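Local coordinates for putative pectin lyase (Geobacillus virus E2, PDB 7CHU), which serves as a trimeric tailspike of a thermophilic bacteriophage, probably recognising or degrading host surface polysaccharide with a pectate-lyase-like beta-helix, at residues A[73-77]-A[78-82]; A[65-68]-A[69-72]; A[138-141]-A[142-146]; A[128-132]-A[133-137]; A[253-257]-A[258-262]. All blocks are in the same frame, centred on the assembly; numbering follows the deposited sequence.

How the interactions relate
Along the chain the order is interaction 2, 1, 4, 3 and 5. Interaction 2 lies on helix 60-70, where three subunits meet. Interaction 1 follows at strand 75-76; the two touch, with centres about 14 Å apart. Interactions 4 and 3 share strand 135-139, lie with centres about 17 Å apart, and form successive corners of early beta-helix turns. Interaction 5 sits further along the beta-helix, near the middle of the chain, with its centre about 18 Å from that of interaction 3 and 38 Å from that of interaction 2. Together they trace the path from helical trimer contact into the beta-helix, and each one touches at least one neighbouring subunit.

Interaction 1. Residues A[73-77]-A[78-82]; sequences IAVNV and KEFGT
The backbone leaves strand 75-76 through Asn76 and tightens at once into a 3-10 turn, in which Glu79 N donates to Asn76 O and Phe80 N to Val77 O, each bond 2.9 Å long. Asn76 and Glu79 then grip each other a second time. The extended Glu79 chain folds back along the turn until OE2 accepts from Asn76 N at 3.0 Å; this nearly straight bond (163°) comes down on the carboxylate from well above its plane. A water lies within hydrogen-bonding distance of both Glu79 OE2, at 2.7 Å, and Ala74 O. With CG anti to the backbone N (chi1 -166°), Asn76 swings OD1 over the start of the turn, where it takes the N-H of Lys78 at 2.8 Å, in the carbonyl plane and on a lone pair. This is an Asx turn. Asn76 ND2 is hydrogen-bonded to Thr72 OG1 of the second subunit.

The segment opens the beta-helix of this pectate-lyase-like fold: strand 75-76 runs parallel to strand 113-117, and the chain continues from the turn to helix 91-99. Val77, Phe80 and Thr82 all touch that helix. Val75 and Phe80 meet at an oblique slant, CG1 3.6 Å from CE1, while the Phe80 ring turns an edge to Asn76 O and rests on Ala97. Val77 and Thr82 cross at about a right angle, with CB of the valine 3.7 Å from CG2 of the threonine; Tyr122 packs on both. Gly81, at a positive phi of 101°, closes the turn by donating its N to Lys78 O.

Interaction 2. Residues A[65-68]-A[69-72]; sequences NKIG and ILKT
Ile67 and Leu70, one helical turn apart, approach each other only loosely, their CD1 atoms 4.4 Å apart; the tight packing on this side comes from the neighbouring subunits. Ile67 lies against Ile67 of both other chains, and Leu70 against Leu70 of the second subunit. Leu70 also presses on its own helix, with CB 3.4 Å from Ile67 O. Beneath these side chains runs a regular ladder of backbone bonds, Ile69 N to Asn65 O, Leu70 N to Lys66 O and Lys71 N to Ile67 O, the last 3.0 Å long.

The opposite character is found at Asn65, which is exposed and turns its amide away from the following residues. Lys71 is partly exposed; its chain bends at chi3 (56°) after CD passes obliquely by Ile67 CG2 at 4.2 Å. Two further residues are held by the third subunit: Ile69, which lays CG1 back over Asn65 O at 3.3 Å, rests on Asn76 of that chain, and Lys66 NZ is hydrogen-bonded to its Glu36 O and Gln64 OE1.

At the end of the segment the polar geometry tightens. Thr72 holds OG1 between its backbone N and carbonyl carbon (chi1 63°), a rotation that brings the hydroxyl back to donate to Ile69 O at 2.7 Å. Ile69 O also accepts from Thr72 N at 3.0 Å, so two bonds from one residue hold it, and Thr72 CG2 sits 3.5 Å from Gly68 O. Branched aliphatic residues facing their equivalents, with polar residues at the flanks, resemble a trimeric coiled coil leading into the tailspike body.

Interaction 3. Residues A[138-141]-A[142-146]; sequences VGAG and MSATC
Gly139 lies flush against Thr145: having no side chain, the glycine lets the threonine come so close that Gly139 CA is 3.5 Å from the hydroxyl Thr145 OG1. This is the last part of strand 135-139, and the chain now rounds a corner of the beta-helix toward strand 145-149.

At Ala140 the backbone N points straight at Thr145 OG1, a bond of 2.8 Å whose N-H...O angle is 178°. Thr145 reaches it with the hydroxyl beside its own backbone N (chi1 -63°), leaving CG2 near the glycine CA. The methyl of Ala140 stays close by, 3.7 Å from that hydroxyl and 4.3 Å from the CB of Ala144, and Tyr116 and Thr119 pack on it as well. The carbonyl O of Ala140 faces the second subunit and accepts from Arg136 NH2 there.

Gly141, whose extended backbone (phi 163°) is readily adopted by glycine, sends its O back across the turn to accept from Thr145 N at 3.2 Å, with the donor tilted moderately from the carbonyl plane. Ala144 CB lies 4.1 Å from Gly141 CA. The next residues face the second subunit: Met142 packs on Arg198 of that chain, and Ser143 OG is hydrogen-bonded to its Asn107 O.

Thr145 OG1 is also hydrogen-bonded to Phe117 O on strand 113-117, which pairs with 135-139; this carbonyl can only accept. Taking one proton and giving another, the buried hydroxyl satisfies two backbone groups and ties the corner to the neighbouring rung, and the two bonds restrict its rotation.

Interaction 4. Residues A[128-132]-A[133-137]; sequences ITINK and SNIRL
Ile130 and Ile135 close the inner side of a corner in the parallel beta-helix, between strands 128-130 and 135-139. No hydrogen bond joins the two segments; the strands pair along the axis of the coil instead, 128-130 with 156-160 and 135-139 with 113-117 and 169-175. Side-chain packing therefore makes the contact.

From Ile130 CB, which points toward the other segment, the two branches part. CG2, anti to the backbone N, crosses Ile135 obliquely, 3.9 Å from both its CB and its CG2 and 4.1 Å from its CD1. The longer branch passes through CG1 and ends at CD1, which meets Leu137 CD1 tip to tip at 4.0 Å. The chi2 of 86° bends this end toward the leucine. Phe160 of the next rung packs on both Ile130 and Leu137.

At the corner, Ile135 folds back on the backbone, its CG1 3.7 Å from Lys132 O, while the lysine stretches its chain away. Asn134 adopts a left-handed backbone (phi 68°) that sharpens the bend; its ND2 is hydrogen-bonded to Asn107 O. Arg136, on the other side of the strand, forms a salt bridge with Glu175. Buried Ser133 turns away from the apolar cluster, and its OG is hydrogen-bonded to both Asn106 O and Cys170 N.

Interaction 5. Residues A[253-257]-A[258-262]; sequences LLFIA and CHFEA
Phe255 and Cys258 form a sulfur-aromatic contact across the bend: SG stands 5.4 Å from the ring centroid and 85° off the ring normal, so the sulfur sits at the edge and not over a face. The same SG touches Phe255 CB at 3.7 Å. It arrives there because chi1 of -71° sets it beside the backbone N of Cys258, on the inner side of the corner. Ala257 makes that corner with a left-handed backbone (phi 56°).

Among the apolar contacts, the side chains of Phe255 and Phe260 cross at about a right angle, with CD2 of the former 4.1 Å from CZ of the latter. Phe255 CD2 thus lies at the edge of the Phe260 ring, close to its plane. Both rings have partners on the next rung: Phe255 stacks with Phe284, and Phe260 meets Phe289 with nearly parallel planes. Cys258 likewise packs on Cys287.

The polar part lies within strand 259-261, on its other side. His259 and Glu261, each with its side chain anti to the backbone N, point the same way, and His259 NE2 donates to Glu261 OE1 in a bond of 2.7 Å. The acceptor lies almost in the imidazole plane and is met on its anti lone pair, an arrangement that fixes the ring's rotation. Tyr226 packs edge-to-face with His259, while Lys288 makes a long, weak ion pair with the carboxylate.

Phenylalanine and cysteine recurring at positions 29 residues on, one above the other along the axis, form the internal ladders characteristic of a parallel beta-helix of the pectate-lyase-like fold.

Interaction 1. Residues A[73-77]-A[78-82]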
loop_
_atom_site.group_PDB
_atom_site.type_symbol
_atom_site.label_atom_id
_atom_site.label_comp_id
_atom_site.label_asym_id
_atom_site.label_seq_id
_atom_site.Cartn_x
_atom_site.Cartn_y
_atom_site.Cartn_z
ATOM N N ILE A 73 25.290 16.912 -11.737
ATOM C CA ILE A 73 24.074 16.495 -11.047
ATOM C C ILE A 73 22.883 16.477 -12.002
ATOM O O ILE A 73 21.982 15.647 -11.864
ATOM C CB ILE A 73 23.813 17.418 -9.842
ATOM C CG1 ILE A 73 25.036 17.465 -8.939
ATOM C CG2 ILE A 73 22.620 16.924 -9.040
ATOM C CD1 ILE A 73 25.068 16.331 -7.931
ATOM N N ALA A 74 22.859 17.382 -12.980
ATOM C CA ALA A 74 21.703 17.504 -13.861
ATOM C C ALA A 74 21.998 18.538 -14.932
ATOM O O ALA A 74 22.816 19.443 -14.742
ATOM C CB ALA A 74 20.437 17.906 -13.086
ATOM N N VAL A 75 21.326 18.380 -16.070
ATOM C CA VAL A 75 21.261 19.418 -17.083
ATOM C C VAL A 75 20.125 20.349 -16.691
ATOM O O VAL A 75 18.969 19.927 -16.628
ATOM C CB VAL A 75 21.044 18.826 -18.478
ATOM C CG1 VAL A 75 20.935 19.937 -19.507
ATOM C CG2 VAL A 75 22.180 17.886 -18.817
ATOM N N ASN A 76 20.454 21.607 -16.418
ATOM C CA ASN A 76 19.480 22.633 -16.072
ATOM C C ASN A 76 19.010 23.317 -17.350
ATOM O O ASN A 76 19.834 23.831 -18.122
ATOM C CB ASN A 76 20.109 23.645 -15.103
ATOM C CG ASN A 76 19.085 24.553 -14.431
ATOM O OD1 ASN A 76 18.249 25.140 -15.090
ATOM N ND2 ASN A 76 19.142 24.652 -13.096
ATOM N N VAL A 77 17.692 23.314 -17.585
ATOM C CA VAL A 77 17.162 23.947 -18.795
ATOM C C VAL A 77 17.527 25.428 -18.849
ATOM O O VAL A 77 17.601 26.007 -19.933
ATOM C CB VAL A 77 15.628 23.759 -18.903
ATOM C CG1 VAL A 77 15.283 22.276 -18.991
ATOM C CG2 VAL A 77 14.904 24.445 -17.712
ATOM N N LYS A 78 17.806 26.055 -17.704
ATOM C CA LYS A 78 18.200 27.464 -17.741
ATOM C C LYS A 78 19.514 27.663 -18.492
ATOM O O LYS A 78 19.760 28.743 -19.038
ATOM C CB LYS A 78 18.321 28.016 -16.318
ATOM C CG LYS A 78 17.661 29.356 -16.123
ATOM C CD LYS A 78 18.120 30.034 -14.841
ATOM C CE LYS A 78 17.863 31.538 -14.897
ATOM N NZ LYS A 78 17.652 32.128 -13.535
ATOM N N GLU A 79 20.375 26.640 -18.511
ATOM C CA GLU A 79 21.596 26.694 -19.304
ATOM C C GLU A 79 21.320 26.870 -20.782
ATOM O O GLU A 79 22.228 27.245 -21.533
ATOM C CB GLU A 79 22.415 25.415 -19.147
ATOM C CG GLU A 79 22.809 25.042 -17.744
ATOM C CD GLU A 79 23.359 23.618 -17.692
ATOM O OE1 GLU A 79 23.942 23.185 -18.725
ATOM O OE2 GLU A 79 23.181 22.935 -16.644
ATOM N N PHE A 80 20.117 26.554 -21.233
ATOM C CA PHE A 80 19.805 26.562 -22.654
ATOM C C PHE A 80 18.878 27.704 -23.028
ATOM O O PHE A 80 18.397 27.762 -24.165
ATOM C CB PHE A 80 19.244 25.202 -23.062
ATOM C CG PHE A 80 20.297 24.131 -23.095
ATOM C CD1 PHE A 80 20.669 23.463 -21.930
ATOM C CD2 PHE A 80 20.981 23.858 -24.280
ATOM C CE1 PHE A 80 21.704 22.505 -21.953
ATOM C CE2 PHE A 80 21.994 22.897 -24.334
ATOM C CZ PHE A 80 22.366 22.220 -23.165
ATOM N N GLY A 81 18.630 28.623 -22.096
ATOM C CA GLY A 81 17.938 29.856 -22.401
ATOM C C GLY A 81 16.470 29.937 -22.025
ATOM O O GLY A 81 15.786 30.845 -22.514
ATOM N N THR A 82 15.959 29.044 -21.174
ATOM C CA THR A 82 14.589 29.205 -20.684
ATOM C C THR A 82 14.480 30.480 -19.864
ATOM O O THR A 82 15.412 30.854 -19.148
ATOM C CB THR A 82 14.148 28.024 -19.808
ATOM O OG1 THR A 82 15.024 27.898 -18.673
ATOM C CG2 THR A 82 14.133 26.721 -20.589
HETATM O O HOH W 1 24.859 20.888 -15.974
#

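Interaction 2. Residues A[65-68]-A[69-72]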
loop_
_atom_site.group_PDB
_atom_site.type_symbol
_atom_site.label_atom_id
_atom_site.label_comp_id
_atom_site.label_asym_id
_atom_site.label_seq_id
_atom_site.Cartn_x
_atom_site.Cartn_y
_atom_site.Cartn_z
ATOM N N ASN A 65 37.170 23.573 -12.464
ATOM C CA ASN A 65 37.029 22.124 -12.331
ATOM C C ASN A 65 36.012 21.762 -11.246
ATOM O O ASN A 65 35.246 20.800 -11.395
ATOM C CB ASN A 65 38.382 21.466 -12.035
ATOM C CG ASN A 65 39.497 21.911 -12.990
ATOM O OD1 ASN A 65 39.319 21.932 -14.216
ATOM N ND2 ASN A 65 40.672 22.212 -12.430
ATOM N N LYS A 66 35.983 22.513 -10.149
ATOM C CA LYS A 66 34.963 22.265 -9.138
ATOM C C LYS A 66 33.570 22.509 -9.700
ATOM O O LYS A 66 32.640 21.726 -9.445
ATOM C CB LYS A 66 35.209 23.139 -7.907
ATOM C CG LYS A 66 36.464 22.763 -7.143
ATOM C CD LYS A 66 36.427 23.234 -5.695
ATOM C CE LYS A 66 36.528 24.744 -5.617
ATOM N NZ LYS A 66 36.896 25.219 -4.256
ATOM N N ILE A 67 33.408 23.592 -10.468
ATOM C CA ILE A 67 32.115 23.885 -11.076
ATOM C C ILE A 67 31.673 22.728 -11.957
ATOM O O ILE A 67 30.523 22.276 -11.896
ATOM C CB ILE A 67 32.174 25.190 -11.886
ATOM C CG1 ILE A 67 32.466 26.374 -10.978
ATOM C CG2 ILE A 67 30.820 25.409 -12.607
ATOM C CD1 ILE A 67 31.371 26.612 -10.010
ATOM N N GLY A 68 32.573 22.254 -12.815
ATOM C CA GLY A 68 32.203 21.194 -13.736
ATOM C C GLY A 68 31.719 19.952 -13.019
ATOM O O GLY A 68 30.829 19.252 -13.510
ATOM N N ILE A 69 32.290 19.669 -11.849
ATOM C CA ILE A 69 31.830 18.547 -11.043
ATOM C C ILE A 69 30.413 18.793 -10.546
ATOM O O ILE A 69 29.551 17.906 -10.618
ATOM C CB ILE A 69 32.810 18.296 -9.879
ATOM C CG1 ILE A 69 34.161 17.814 -10.423
ATOM C CG2 ILE A 69 32.240 17.284 -8.904
ATOM C CD1 ILE A 69 35.246 17.734 -9.373
ATOM N N LEU A 70 30.152 19.995 -10.014
ATOM C CA LEU A 70 28.813 20.326 -9.532
ATOM C C LEU A 70 27.772 20.159 -10.627
ATOM O O LEU A 70 26.650 19.712 -10.359
ATOM C CB LEU A 70 28.802 21.760 -8.992
ATOM C CG LEU A 70 29.543 21.903 -7.671
ATOM C CD1 LEU A 70 29.930 23.349 -7.402
ATOM C CD2 LEU A 70 28.642 21.359 -6.557
ATOM N N LYS A 71 28.135 20.495 -11.869
ATOM C CA LYS A 71 27.206 20.430 -12.989
ATOM C C LYS A 71 26.863 19.008 -13.417
ATOM O O LYS A 71 25.982 18.847 -14.263
ATOM C CB LYS A 71 27.790 21.195 -14.187
ATOM C CG LYS A 71 27.820 22.709 -13.992
ATOM C CD LYS A 71 28.277 23.425 -15.270
ATOM C CE LYS A 71 27.389 23.047 -16.459
ATOM N NZ LYS A 71 27.732 23.897 -17.625
ATOM N N THR A 72 27.530 17.975 -12.885
ATOM C CA THR A 72 27.183 16.608 -13.273
ATOM C C THR A 72 25.893 16.114 -12.623
ATOM O O THR A 72 25.452 14.997 -12.926
ATOM C CB THR A 72 28.315 15.626 -12.934
ATOM O OG1 THR A 72 28.518 15.583 -11.511
ATOM C CG2 THR A 72 29.624 16.005 -13.663
#

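Interaction 3. Residues A[138-141]-A[142-146]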
loop_
_atom_site.group_PDB
_atom_site.type_symbol
_atom_site.label_atom_id
_atom_site.label_comp_id
_atom_site.label_asym_id
_atom_site.label_seq_id
_atom_site.Cartn_x
_atom_site.Cartn_y
_atom_site.Cartn_z
ATOM N N VAL A 138 12.755 16.551 -14.116
ATOM C CA VAL A 138 12.584 16.835 -12.694
ATOM C C VAL A 138 12.425 18.339 -12.518
ATOM O O VAL A 138 13.247 19.106 -13.017
ATOM C CB VAL A 138 13.787 16.322 -11.880
ATOM C CG1 VAL A 138 13.637 16.697 -10.391
ATOM C CG2 VAL A 138 13.981 14.811 -12.090
ATOM N N GLY A 139 11.380 18.757 -11.798
ATOM C CA GLY A 139 11.187 20.139 -11.424
ATOM C C GLY A 139 11.400 20.388 -9.938
ATOM O O GLY A 139 11.868 19.533 -9.187
ATOM N N ALA A 140 11.040 21.596 -9.516
ATOM C CA ALA A 140 11.228 22.008 -8.129
ATOM C C ALA A 140 10.037 21.679 -7.228
ATOM O O ALA A 140 10.124 21.875 -6.009
ATOM C CB ALA A 140 11.508 23.507 -8.065
ATOM N N GLY A 141 8.944 21.168 -7.793
ATOM C CA GLY A 141 7.751 20.841 -7.043
ATOM C C GLY A 141 6.559 20.675 -7.967
ATOM O O GLY A 141 6.548 21.267 -9.054
ATOM N N MET A 142 5.552 19.893 -7.542
ATOM C CA MET A 142 4.408 19.550 -8.400
ATOM C C MET A 142 3.637 20.764 -8.927
ATOM O O MET A 142 2.864 20.621 -9.889
ATOM C CB MET A 142 3.433 18.638 -7.649
ATOM C CG MET A 142 2.521 17.800 -8.584
ATOM S SD MET A 142 1.465 16.613 -7.689
ATOM C CE MET A 142 2.373 16.565 -6.172
ATOM N N SER A 143 3.768 21.929 -8.300
ATOM C CA SER A 143 3.220 23.166 -8.849
ATOM C C SER A 143 4.268 24.249 -9.037
ATOM O O SER A 143 4.069 25.141 -9.876
ATOM C CB SER A 143 2.101 23.688 -7.929
ATOM O OG SER A 143 1.386 24.794 -8.462
ATOM N N ALA A 144 5.379 24.190 -8.298
ATOM C CA ALA A 144 6.430 25.193 -8.391
ATOM C C ALA A 144 7.015 25.259 -9.794
ATOM O O ALA A 144 7.366 26.344 -10.280
ATOM C CB ALA A 144 7.539 24.877 -7.381
ATOM N N THR A 145 7.179 24.107 -10.430
ATOM C CA THR A 145 7.585 24.010 -11.824
ATOM C C THR A 145 6.331 23.649 -12.614
ATOM O O THR A 145 5.773 22.562 -12.429
ATOM C CB THR A 145 8.680 22.966 -12.034
ATOM O OG1 THR A 145 9.860 23.358 -11.325
ATOM C CG2 THR A 145 9.003 22.839 -13.542
ATOM N N CYS A 146 5.874 24.564 -13.472
ATOM C CA CYS A 146 4.629 24.354 -14.208
ATOM C C CYS A 146 4.832 24.617 -15.699
ATOM O O CYS A 146 5.210 25.725 -16.097
ATOM C CB CYS A 146 3.522 25.247 -13.648
ATOM S SG CYS A 146 1.890 24.975 -14.459
#

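Interaction 4. Residues A[128-132]-A[133-137]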
loop_
_atom_site.group_PDB
_atom_site.type_symbol
_atom_site.label_atom_id
_atom_site.label_comp_id
_atom_site.label_asym_id
_atom_site.label_seq_id
_atom_site.Cartn_x
_atom_site.Cartn_y
_atom_site.Cartn_z
ATOM N N ILE A 128 7.147 18.534 -27.202
ATOM C CA ILE A 128 8.522 18.282 -26.775
ATOM C C ILE A 128 8.727 16.778 -26.693
ATOM O O ILE A 128 7.962 16.082 -26.019
ATOM C CB ILE A 128 8.820 18.963 -25.427
ATOM C CG1 ILE A 128 8.846 20.492 -25.607
ATOM C CG2 ILE A 128 10.156 18.464 -24.856
ATOM C CD1 ILE A 128 8.805 21.255 -24.296
ATOM N N THR A 129 9.773 16.276 -27.341
ATOM C CA THR A 129 9.951 14.843 -27.499
ATOM C C THR A 129 11.148 14.352 -26.693
ATOM O O THR A 129 12.204 14.991 -26.663
ATOM C CB THR A 129 10.119 14.478 -28.983
ATOM O OG1 THR A 129 11.299 15.108 -29.503
ATOM C CG2 THR A 129 8.907 14.941 -29.797
ATOM N N ILE A 130 10.967 13.206 -26.054
ATOM C CA ILE A 130 12.008 12.494 -25.331
ATOM C C ILE A 130 12.128 11.139 -26.023
ATOM O O ILE A 130 11.231 10.290 -25.896
ATOM C CB ILE A 130 11.665 12.333 -23.840
ATOM C CG1 ILE A 130 11.506 13.696 -23.161
ATOM C CG2 ILE A 130 12.789 11.575 -23.119
ATOM C CD1 ILE A 130 10.139 14.332 -23.262
ATOM N N ASN A 131 13.200 10.941 -26.789
ATOM C CA ASN A 131 13.324 9.748 -27.623
ATOM C C ASN A 131 14.471 8.844 -27.199
ATOM O O ASN A 131 14.804 7.903 -27.930
ATOM C CB ASN A 131 13.532 10.106 -29.104
ATOM C CG ASN A 131 12.471 11.027 -29.657
ATOM O OD1 ASN A 131 12.807 12.029 -30.265
ATOM N ND2 ASN A 131 11.183 10.680 -29.484
ATOM N N LYS A 132 15.106 9.111 -26.078
ATOM C CA LYS A 132 16.243 8.311 -25.647
ATOM C C LYS A 132 16.026 7.833 -24.219
ATOM O O LYS A 132 15.338 8.488 -23.436
ATOM C CB LYS A 132 17.543 9.113 -25.757
ATOM C CG LYS A 132 17.903 9.434 -27.209
ATOM C CD LYS A 132 19.221 10.175 -27.305
ATOM C CE LYS A 132 19.516 10.543 -28.752
ATOM N NZ LYS A 132 20.783 11.320 -28.869
ATOM N N SER A 133 16.622 6.683 -23.894
ATOM C CA SER A 133 16.449 6.053 -22.593
ATOM C C SER A 133 17.178 6.826 -21.490
ATOM O O SER A 133 18.104 7.610 -21.741
ATOM C CB SER A 133 16.976 4.614 -22.613
ATOM O OG SER A 133 16.121 3.776 -23.362
ATOM N N ASN A 134 16.746 6.575 -20.250
ATOM C CA ASN A 134 17.403 7.062 -19.032
ATOM C C ASN A 134 17.299 8.568 -18.878
ATOM O O ASN A 134 18.194 9.209 -18.328
ATOM C CB ASN A 134 18.871 6.620 -18.975
ATOM C CG ASN A 134 19.006 5.120 -19.039
ATOM O OD1 ASN A 134 18.151 4.409 -18.538
ATOM N ND2 ASN A 134 20.058 4.634 -19.653
ATOM N N ILE A 135 16.221 9.170 -19.361
ATOM C CA ILE A 135 16.038 10.609 -19.227
ATOM C C ILE A 135 14.922 10.841 -18.216
ATOM O O ILE A 135 13.822 10.295 -18.360
ATOM C CB ILE A 135 15.728 11.275 -20.579
ATOM C CG1 ILE A 135 16.961 11.224 -21.491
ATOM C CG2 ILE A 135 15.303 12.741 -20.372
ATOM C CD1 ILE A 135 16.813 12.049 -22.816
ATOM N N ARG A 136 15.205 11.638 -17.186
ATOM C CA ARG A 136 14.210 12.007 -16.189
ATOM C C ARG A 136 14.016 13.515 -16.219
ATOM O O ARG A 136 14.997 14.263 -16.171
ATOM C CB ARG A 136 14.645 11.565 -14.794
ATOM C CG ARG A 136 14.298 10.133 -14.462
ATOM C CD ARG A 136 14.524 9.895 -12.983
ATOM N NE ARG A 136 15.942 9.944 -12.659
ATOM C CZ ARG A 136 16.446 10.459 -11.542
ATOM N NH1 ARG A 136 15.653 10.995 -10.623
ATOM N NH2 ARG A 136 17.758 10.447 -11.346
ATOM N N LEU A 137 12.758 13.952 -16.289
ATOM C CA LEU A 137 12.400 15.368 -16.216
ATOM C C LEU A 137 11.985 15.696 -14.778
ATOM O O LEU A 137 10.968 15.201 -14.285
ATOM C CB LEU A 137 11.275 15.704 -17.186
ATOM C CG LEU A 137 11.376 15.229 -18.644
ATOM C CD1 LEU A 137 10.135 15.642 -19.459
ATOM C CD2 LEU A 137 12.668 15.730 -19.315
#

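Interaction 5. Residues A[253-257]-A[258-262]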
loop_
_atom_site.group_PDB
_atom_site.type_symbol
_atom_site.label_atom_id
_atom_site.label_comp_id
_atom_site.label_asym_id
_atom_site.label_seq_id
_atom_site.Cartn_x
_atom_site.Cartn_y
_atom_site.Cartn_z
ATOM N N LEU A 253 1.651 -1.514 -15.041
ATOM C CA LEU A 253 1.536 -0.108 -14.673
ATOM C C LEU A 253 1.033 -0.028 -13.234
ATOM O O LEU A 253 -0.083 -0.479 -12.953
ATOM C CB LEU A 253 0.560 0.623 -15.592
ATOM C CG LEU A 253 0.778 0.614 -17.118
ATOM C CD1 LEU A 253 -0.425 1.234 -17.814
ATOM C CD2 LEU A 253 2.010 1.383 -17.443
ATOM N N LEU A 254 1.823 0.562 -12.336
ATOM C CA LEU A 254 1.467 0.646 -10.917
ATOM C C LEU A 254 1.215 2.100 -10.551
ATOM O O LEU A 254 2.156 2.897 -10.479
ATOM C CB LEU A 254 2.561 0.049 -10.034
ATOM C CG LEU A 254 2.381 -1.445 -9.705
ATOM C CD1 LEU A 254 2.488 -2.376 -10.938
ATOM C CD2 LEU A 254 3.329 -1.927 -8.598
ATOM N N PHE A 255 -0.051 2.442 -10.325
ATOM C CA PHE A 255 -0.442 3.760 -9.844
ATOM C C PHE A 255 -0.592 3.671 -8.327
ATOM O O PHE A 255 -1.410 2.895 -7.830
ATOM C CB PHE A 255 -1.757 4.215 -10.489
ATOM C CG PHE A 255 -1.703 4.339 -11.997
ATOM C CD1 PHE A 255 -1.792 3.219 -12.806
ATOM C CD2 PHE A 255 -1.596 5.586 -12.593
ATOM C CE1 PHE A 255 -1.782 3.339 -14.191
ATOM C CE2 PHE A 255 -1.561 5.721 -13.979
ATOM C CZ PHE A 255 -1.641 4.591 -14.785
ATOM N N ILE A 256 0.230 4.413 -7.590
ATOM C CA ILE A 256 0.280 4.291 -6.142
ATOM C C ILE A 256 -0.049 5.641 -5.545
ATOM O O ILE A 256 0.592 6.646 -5.874
ATOM C CB ILE A 256 1.638 3.786 -5.649
ATOM C CG1 ILE A 256 1.928 2.388 -6.213
ATOM C CG2 ILE A 256 1.657 3.783 -4.109
ATOM C CD1 ILE A 256 3.360 1.887 -5.888
ATOM N N ALA A 257 -1.069 5.678 -4.697
ATOM C CA ALA A 257 -1.434 6.920 -4.012
ATOM C C ALA A 257 -1.693 8.039 -5.023
ATOM O O ALA A 257 -1.269 9.182 -4.843
ATOM C CB ALA A 257 -0.340 7.327 -3.007
ATOM N N CYS A 258 -2.394 7.711 -6.099
ATOM C CA CYS A 258 -2.668 8.693 -7.135
ATOM C C CYS A 258 -4.003 9.376 -6.848
ATOM O O CYS A 258 -4.839 8.855 -6.112
ATOM C CB CYS A 258 -2.667 8.012 -8.497
ATOM S SG CYS A 258 -0.967 7.526 -8.963
ATOM N N HIS A 259 -4.212 10.540 -7.465
ATOM C CA HIS A 259 -5.354 11.407 -7.144
ATOM C C HIS A 259 -6.019 11.817 -8.459
ATOM O O HIS A 259 -5.460 12.632 -9.196
ATOM C CB HIS A 259 -4.865 12.619 -6.347
ATOM C CG HIS A 259 -5.925 13.606 -5.952
ATOM N ND1 HIS A 259 -5.717 14.537 -4.955
ATOM C CD2 HIS A 259 -7.167 13.854 -6.435
ATOM C CE1 HIS A 259 -6.794 15.291 -4.817
ATOM N NE2 HIS A 259 -7.692 14.895 -5.700
ATOM N N PHE A 260 -7.204 11.257 -8.752
ATOM C CA PHE A 260 -7.961 11.562 -9.970
ATOM C C PHE A 260 -9.221 12.312 -9.565
ATOM O O PHE A 260 -10.005 11.799 -8.765
ATOM C CB PHE A 260 -8.337 10.291 -10.739
ATOM C CG PHE A 260 -7.168 9.400 -11.079
ATOM C CD1 PHE A 260 -6.439 9.616 -12.231
ATOM C CD2 PHE A 260 -6.807 8.341 -10.249
ATOM C CE1 PHE A 260 -5.339 8.796 -12.551
ATOM C CE2 PHE A 260 -5.725 7.516 -10.548
ATOM C CZ PHE A 260 -4.983 7.742 -11.711
ATOM N N GLU A 261 -9.404 13.529 -10.068
ATOM C CA GLU A 261 -10.536 14.310 -9.581
ATOM C C GLU A 261 -11.117 15.173 -10.690
ATOM O O GLU A 261 -10.372 15.794 -11.439
ATOM C CB GLU A 261 -10.131 15.207 -8.401
ATOM C CG GLU A 261 -11.311 16.038 -7.881
ATOM C CD GLU A 261 -11.103 16.564 -6.473
ATOM O OE1 GLU A 261 -10.028 16.332 -5.882
ATOM O OE2 GLU A 261 -12.026 17.216 -5.959
ATOM N N ALA A 262 -12.452 15.224 -10.765
ATOM C CA ALA A 262 -13.164 16.159 -11.643
ATOM C C ALA A 262 -12.662 16.088 -13.088
ATOM O O ALA A 262 -12.442 17.103 -13.745
ATOM C CB ALA A 262 -13.072 17.596 -11.103
#